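Local coordinates for bacterial bifunctional deaminase-reductase C-terminal domain-containing protein (Corynebacterium diphtheriae, PDB 2P4G) that probably acts as an NADP-dependent reductase of the riboflavin pathway, reducing 5-amino-6-(5-phosphoribosylamino)uracil, at residues L112-K117 / E126-D131; Q154-L159 / V166-T171. All blocks are in the same frame, centred on the assembly; numbering follows the deposited sequence.

Interactions 1 and 2 sit on the same side of the central sheet, their centres about 12 Å apart. Both are wholly apolar across their segments, with no hydrogen bond bridging them. Interaction 1 is the more interior: strand 111-115 is flanked by strands on both edges, and a loop folds back to cover it, with all four touching residues buried. Interaction 2 lies at an outermost strand of this chain's sheet, 166-169, where helix 150-162 covers the sheet and L156, V166 and V168 keep some exposure. The two meet where CE1 of the loop residue F128 packs 3.6 Å from CD2 of the helix residue L159, so the loop and the helix touch through apolar side chains on the same face of the sheet.

Interaction 1 (L112-K117 / E126-D131); sequences LTLLSK and ELFSPD. With EDO (1,2-ethanediol), chain E; EDO (1,2-ethanediol), chain N; EDO (1,2-ethanediol), chain O.
L112 overlaps L127 methyl against methyl, its CD2 lying 3.7 Å from L127 CD2 and 4.0 Å from L127 CD1, so that one methyl sits against both tips of the opposing leucine. The two side chains cross at about a right angle. This is a loop folded back over a parallel strand in the central sheet of the dihydrofolate reductase-like RibD C-terminal domain: strand 111-115 supplies L112 and L114 from one face, a short 3-10 segment in the loop that follows supplies L127, and F128 comes next in the chain. With CG anti to the N (chi1 -177°), L112 carries CD2 out to L127. L114 and F128 approach from opposite directions, and CD1 of L114 meets the ring obliquely at CZ. Of F128, the ring end is what comes near the strand. Beyond the segments, F121 and F123 pack on that ring, while T113 and L115 face helix 175-184 across the sheet. Within the turn, S129 N bonds to E126 O at 3.1 Å, and CB of L127 rests 3.9 Å above one face of the F128 ring, offset toward its rim.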
loop_
_atom_site.group_PDB
_atom_site.type_symbol
_atom_site.label_atom_id
_atom_site.label_comp_id
_atom_site.label_asym_id
_atom_site.label_seq_id
_atom_site.Cartn_x
_atom_site.Cartn_y
_atom_site.Cartn_z
ATOM N N LEU A 112 -25.501 -8.411 -9.807
ATOM C CA LEU A 112 -24.114 -8.667 -10.164
ATOM C C LEU A 112 -23.881 -8.315 -11.618
ATOM O O LEU A 112 -24.546 -8.847 -12.506
ATOM C CB LEU A 112 -23.756 -10.138 -9.920
ATOM C CG LEU A 112 -22.326 -10.575 -10.164
ATOM C CD1 LEU A 112 -21.319 -9.782 -9.288
ATOM C CD2 LEU A 112 -22.226 -12.082 -9.923
ATOM N N THR A 113 -22.901 -7.444 -11.841
ATOM C CA THR A 113 -22.554 -6.918 -13.167
ATOM C C THR A 113 -21.104 -7.261 -13.487
ATOM O O THR A 113 -20.175 -6.892 -12.751
ATOM C CB THR A 113 -22.763 -5.379 -13.243
ATOM O OG1 THR A 113 -24.083 -5.073 -12.803
ATOM C CG2 THR A 113 -22.561 -4.833 -14.673
ATOM N N LEU A 114 -20.932 -8.002 -14.577
ATOM C CA LEU A 114 -19.644 -8.577 -14.920
ATOM C C LEU A 114 -19.145 -7.934 -16.168
ATOM O O LEU A 114 -19.865 -7.892 -17.183
ATOM C CB LEU A 114 -19.775 -10.079 -15.169
ATOM C CG LEU A 114 -20.244 -10.935 -13.999
ATOM C CD1 LEU A 114 -20.399 -12.393 -14.490
ATOM C CD2 LEU A 114 -19.263 -10.842 -12.790
ATOM N N LEU A 115 -17.934 -7.387 -16.078
ATOM C CA LEU A 115 -17.283 -6.738 -17.194
ATOM C C LEU A 115 -16.349 -7.736 -17.869
ATOM O O LEU A 115 -15.419 -8.260 -17.252
ATOM C CB LEU A 115 -16.476 -5.544 -16.686
ATOM C CG LEU A 115 -17.212 -4.510 -15.835
ATOM C CD1 LEU A 115 -16.282 -3.339 -15.524
ATOM C CD2 LEU A 115 -18.460 -4.013 -16.504
ATOM N N SER A 116 -16.591 -7.999 -19.142
ATOM C CA SER A 116 -15.866 -9.034 -19.865
ATOM C C SER A 116 -15.674 -8.660 -21.307
ATOM O O SER A 116 -16.633 -8.676 -22.117
ATOM C CB SER A 116 -16.644 -10.363 -19.798
ATOM O OG SER A 116 -15.973 -11.367 -20.546
ATOM N N LYS A 117 -14.443 -8.376 -21.675
ATOM C CA LYS A 117 -14.177 -8.118 -23.075
ATOM C C LYS A 117 -14.119 -9.400 -23.902
ATOM O O LYS A 117 -14.553 -9.403 -25.036
ATOM C CB LYS A 117 -12.932 -7.229 -23.246
ATOM C CG LYS A 117 -13.155 -5.779 -22.691
ATOM C CD LYS A 117 -12.080 -4.783 -23.128
ATOM C CE LYS A 117 -11.840 -3.704 -22.063
ATOM N NZ LYS A 117 -11.126 -2.499 -22.621
ATOM N N GLU A 126 -23.177 -21.906 -11.510
ATOM C CA GLU A 126 -24.605 -21.620 -11.360
ATOM C C GLU A 126 -24.934 -20.252 -11.907
ATOM O O GLU A 126 -26.056 -20.032 -12.343
ATOM C CB GLU A 126 -25.053 -21.699 -9.894
ATOM C CG GLU A 126 -25.219 -23.118 -9.339
ATOM C CD GLU A 126 -26.416 -23.860 -9.902
ATOM O OE1 GLU A 126 -26.990 -23.397 -10.918
ATOM O OE2 GLU A 126 -26.790 -24.906 -9.317
ATOM N N LEU A 127 -23.971 -19.330 -11.899
ATOM C CA LEU A 127 -24.205 -18.021 -12.540
ATOM C C LEU A 127 -24.693 -18.139 -13.991
ATOM O O LEU A 127 -25.357 -17.232 -14.482
ATOM C CB LEU A 127 -22.960 -17.137 -12.511
ATOM C CG LEU A 127 -22.698 -16.329 -11.239
ATOM C CD1 LEU A 127 -21.290 -15.705 -11.357
ATOM C CD2 LEU A 127 -23.815 -15.285 -11.003
ATOM N N PHE A 128 -24.366 -19.244 -14.661
ATOM C CA PHE A 128 -24.751 -19.423 -16.069
ATOM C C PHE A 128 -25.717 -20.569 -16.325
ATOM O O PHE A 128 -25.905 -20.937 -17.487
ATOM C CB PHE A 128 -23.497 -19.478 -16.966
ATOM C CG PHE A 128 -22.669 -18.257 -16.815
ATOM C CD1 PHE A 128 -23.094 -17.065 -17.357
ATOM C CD2 PHE A 128 -21.528 -18.269 -16.052
ATOM C CE1 PHE A 128 -22.382 -15.897 -17.149
ATOM C CE2 PHE A 128 -20.806 -17.110 -15.836
ATOM C CZ PHE A 128 -21.231 -15.921 -16.389
ATOM N N SER A 129 -26.373 -21.077 -15.266
ATOM C CA SER A 129 -27.465 -22.041 -15.433
ATOM C C SER A 129 -28.659 -21.340 -16.036
ATOM O O SER A 129 -29.031 -20.263 -15.584
ATOM C CB SER A 129 -27.910 -22.700 -14.126
ATOM O OG SER A 129 -26.816 -23.309 -13.457
ATOM N N PRO A 130 -29.281 -21.962 -17.053
ATOM C CA PRO A 130 -30.442 -21.374 -17.729
ATOM C C PRO A 130 -31.683 -21.183 -16.851
ATOM O O PRO A 130 -32.569 -20.406 -17.193
ATOM C CB PRO A 130 -30.733 -22.352 -18.867
ATOM C CG PRO A 130 -30.003 -23.554 -18.578
ATOM C CD PRO A 130 -28.903 -23.260 -17.628
ATOM N N ASP A 131 -31.739 -21.872 -15.725
ATOM C CA ASP A 131 -32.870 -21.743 -14.832
ATOM C C ASP A 131 -32.549 -20.925 -13.586
ATOM O O ASP A 131 -33.319 -20.904 -12.653
ATOM C CB ASP A 131 -33.366 -23.135 -14.446
ATOM C CG ASP A 131 -32.278 -24.002 -13.864
ATOM O OD1 ASP A 131 -31.145 -23.534 -13.683
ATOM O OD2 ASP A 131 -32.560 -25.161 -13.605
HETATM C C1 EDO E . -22.135 -22.452 -8.035
HETATM O O1 EDO E . -21.315 -21.939 -9.081
HETATM C C2 EDO E . -22.681 -21.313 -7.200
HETATM O O2 EDO E . -22.833 -21.780 -5.860
HETATM C C1 EDO N . -12.075 -9.076 -17.189
HETATM O O1 EDO N . -11.628 -8.785 -15.858
HETATM C C2 EDO N . -12.253 -7.777 -17.973
HETATM O O2 EDO N . -12.450 -8.086 -19.364
HETATM C C1 EDO O . -34.621 -27.440 -14.059
HETATM O O1 EDO O . -34.909 -26.227 -14.782
HETATM C C2 EDO O . -34.039 -28.572 -14.909
HETATM O O2 EDO O . -34.909 -29.717 -14.875
#

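Interaction 2 (Q154-L159 / V166-T171); sequences QRLQKL and VIVAPT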
loop_
_atom_site.group_PDB
_atom_site.type_symbol
_atom_site.label_atom_id
_atom_site.label_comp_id
_atom_site.label_asym_id
_atom_site.label_seq_id
_atom_site.Cartn_x
_atom_site.Cartn_y
_atom_site.Cartn_z
ATOM N N GLN A 154 -19.308 -16.613 -30.731
ATOM C CA GLN A 154 -19.814 -17.912 -30.250
ATOM C C GLN A 154 -20.122 -17.854 -28.767
ATOM O O GLN A 154 -21.080 -18.456 -28.299
ATOM C CB GLN A 154 -18.805 -19.034 -30.517
ATOM C CG GLN A 154 -18.768 -19.557 -31.977
ATOM C CD GLN A 154 -17.448 -20.260 -32.318
ATOM N N ARG A 155 -19.312 -17.106 -28.038
ATOM C CA ARG A 155 -19.495 -16.945 -26.621
ATOM C C ARG A 155 -20.717 -16.087 -26.311
ATOM O O ARG A 155 -21.522 -16.393 -25.420
ATOM C CB ARG A 155 -18.238 -16.322 -26.038
ATOM C CG ARG A 155 -17.070 -17.275 -25.966
ATOM C CD ARG A 155 -15.830 -16.564 -25.481
ATOM N NE ARG A 155 -14.631 -17.384 -25.586
ATOM C CZ ARG A 155 -13.396 -16.903 -25.521
ATOM N NH1 ARG A 155 -13.186 -15.609 -25.333
ATOM N NH2 ARG A 155 -12.360 -17.717 -25.640
ATOM N N LEU A 156 -20.849 -14.995 -27.044
ATOM C CA LEU A 156 -22.028 -14.157 -26.925
ATOM C C LEU A 156 -23.270 -15.016 -27.132
ATOM O O LEU A 156 -24.176 -15.000 -26.322
ATOM C CB LEU A 156 -21.961 -13.011 -27.938
ATOM C CG LEU A 156 -23.101 -11.997 -27.969
ATOM C CD1 LEU A 156 -23.220 -11.235 -26.665
ATOM C CD2 LEU A 156 -22.863 -11.062 -29.135
ATOM N N GLN A 157 -23.283 -15.806 -28.191
ATOM C CA GLN A 157 -24.419 -16.675 -28.479
ATOM C C GLN A 157 -24.737 -17.634 -27.325
ATOM O O GLN A 157 -25.909 -17.786 -26.958
ATOM C CB GLN A 157 -24.163 -17.464 -29.768
ATOM C CG GLN A 157 -25.331 -18.334 -30.213
ATOM C CD GLN A 157 -26.571 -17.517 -30.484
ATOM O OE1 GLN A 157 -26.503 -16.518 -31.198
ATOM N NE2 GLN A 157 -27.713 -17.921 -29.893
ATOM N N LYS A 158 -23.698 -18.269 -26.775
ATOM C CA LYS A 158 -23.837 -19.190 -25.660
ATOM C C LYS A 158 -24.518 -18.483 -24.510
ATOM O O LYS A 158 -25.424 -19.024 -23.909
ATOM C CB LYS A 158 -22.474 -19.690 -25.152
ATOM C CG LYS A 158 -21.707 -20.612 -26.074
ATOM C CD LYS A 158 -20.198 -20.667 -25.703
ATOM N N LEU A 159 -24.060 -17.276 -24.184
ATOM C CA LEU A 159 -24.681 -16.501 -23.104
ATOM C C LEU A 159 -26.142 -16.250 -23.412
ATOM O O LEU A 159 -27.005 -16.417 -22.564
ATOM C CB LEU A 159 -23.955 -15.171 -22.893
ATOM C CG LEU A 159 -22.575 -15.301 -22.245
ATOM C CD1 LEU A 159 -21.791 -14.005 -22.351
ATOM C CD2 LEU A 159 -22.685 -15.765 -20.783
ATOM N N VAL A 166 -26.750 -9.456 -21.988
ATOM C CA VAL A 166 -25.442 -8.924 -22.395
ATOM C C VAL A 166 -25.564 -7.582 -23.108
ATOM O O VAL A 166 -26.236 -7.485 -24.127
ATOM C CB VAL A 166 -24.699 -9.875 -23.351
ATOM C CG1 VAL A 166 -23.275 -9.356 -23.589
ATOM C CG2 VAL A 166 -24.679 -11.317 -22.813
ATOM N N ILE A 167 -24.917 -6.556 -22.564
ATOM C CA ILE A 167 -24.846 -5.276 -23.201
ATOM C C ILE A 167 -23.498 -5.203 -23.896
ATOM O O ILE A 167 -22.456 -5.403 -23.252
ATOM C CB ILE A 167 -24.903 -4.124 -22.198
ATOM C CG1 ILE A 167 -26.254 -4.076 -21.474
ATOM C CG2 ILE A 167 -24.675 -2.786 -22.925
ATOM C CD1 ILE A 167 -26.285 -3.023 -20.355
ATOM N N VAL A 168 -23.517 -4.920 -25.200
ATOM C CA VAL A 168 -22.296 -4.742 -25.980
ATOM C C VAL A 168 -22.030 -3.255 -26.149
ATOM O O VAL A 168 -22.756 -2.584 -26.861
ATOM C CB VAL A 168 -22.431 -5.399 -27.371
ATOM C CG1 VAL A 168 -21.141 -5.221 -28.183
ATOM C CG2 VAL A 168 -22.797 -6.865 -27.213
ATOM N N ALA A 169 -21.020 -2.738 -25.463
ATOM C CA ALA A 169 -20.570 -1.361 -25.673
ATOM C C ALA A 169 -19.939 -1.232 -27.060
ATOM O O ALA A 169 -19.358 -2.184 -27.560
ATOM C CB ALA A 169 -19.564 -0.952 -24.589
ATOM N N PRO A 170 -20.106 -0.073 -27.722
ATOM C CA PRO A 170 -19.329 0.219 -28.929
ATOM C C PRO A 170 -17.823 0.125 -28.742
ATOM O O PRO A 170 -17.315 0.223 -27.616
ATOM C CB PRO A 170 -19.730 1.655 -29.255
ATOM C CG PRO A 170 -21.124 1.759 -28.732
ATOM C CD PRO A 170 -21.101 0.984 -27.456
ATOM N N THR A 171 -17.122 -0.054 -29.858
ATOM C CA THR A 171 -15.663 -0.185 -29.862
ATOM C C THR A 171 -14.999 1.044 -29.227
ATOM O O THR A 171 -14.024 0.915 -28.469
ATOM C CB THR A 171 -15.136 -0.379 -31.308
ATOM O OG1 THR A 171 -15.844 -1.459 -31.942
ATOM C CG2 THR A 171 -13.627 -0.665 -31.318
#
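V166 divides its two methyls between two leucines of the helix. CG1 meets CD1 of L156 at 3.6 Å, the closest approach between the segments, and that same leucine methyl lies 3.9 Å from V166 CB. CG2 goes to L159 instead, 3.9 Å from its CB and 4.0 Å from its CD1. The valine therefore sits beneath successive turns of the helix, with L156 crossing it obliquely and L159 at about a right angle. V168, two residues on and facing the helix as well, makes a lighter contact: its CG2 is 4.4 Å from L156 CD1.

The torsions show how one leucine methyl serves both valines. The bond from the backbone of L156 does not aim straight at the strand, but CG stands opposite the N (chi1 -179°) and carries CD1 across toward it. L159 points at the strand, which already puts CB against V166; CG beside the N (chi1 -72°) then adds CD1. All of these groups are hydrocarbon, so the contact is purely apolar, with no hydrogen bond across it.

Around this first shell, L119 packs on L156, while F123 packs on L159. V166 also touches V140 and T142, and V168 touches T142, on the adjoining strand. R155 NH1 bonds to S118 O, tying the helix to the loop after strand 111-115.

The segments belong to a beta-alpha-beta crossover of strand 139-143, helix 150-162 and strand 166-169. The axes of helix 154-159 and strand 166-169 run 150° apart, roughly antiparallel, as the return from helix to strand requires. Strand 166-169 lies at the edge of this chain's sheet, paired in parallel with strand 139-143; helix 150-162 covers one face, and helix 175-184 packs on I167 and A169 from the other.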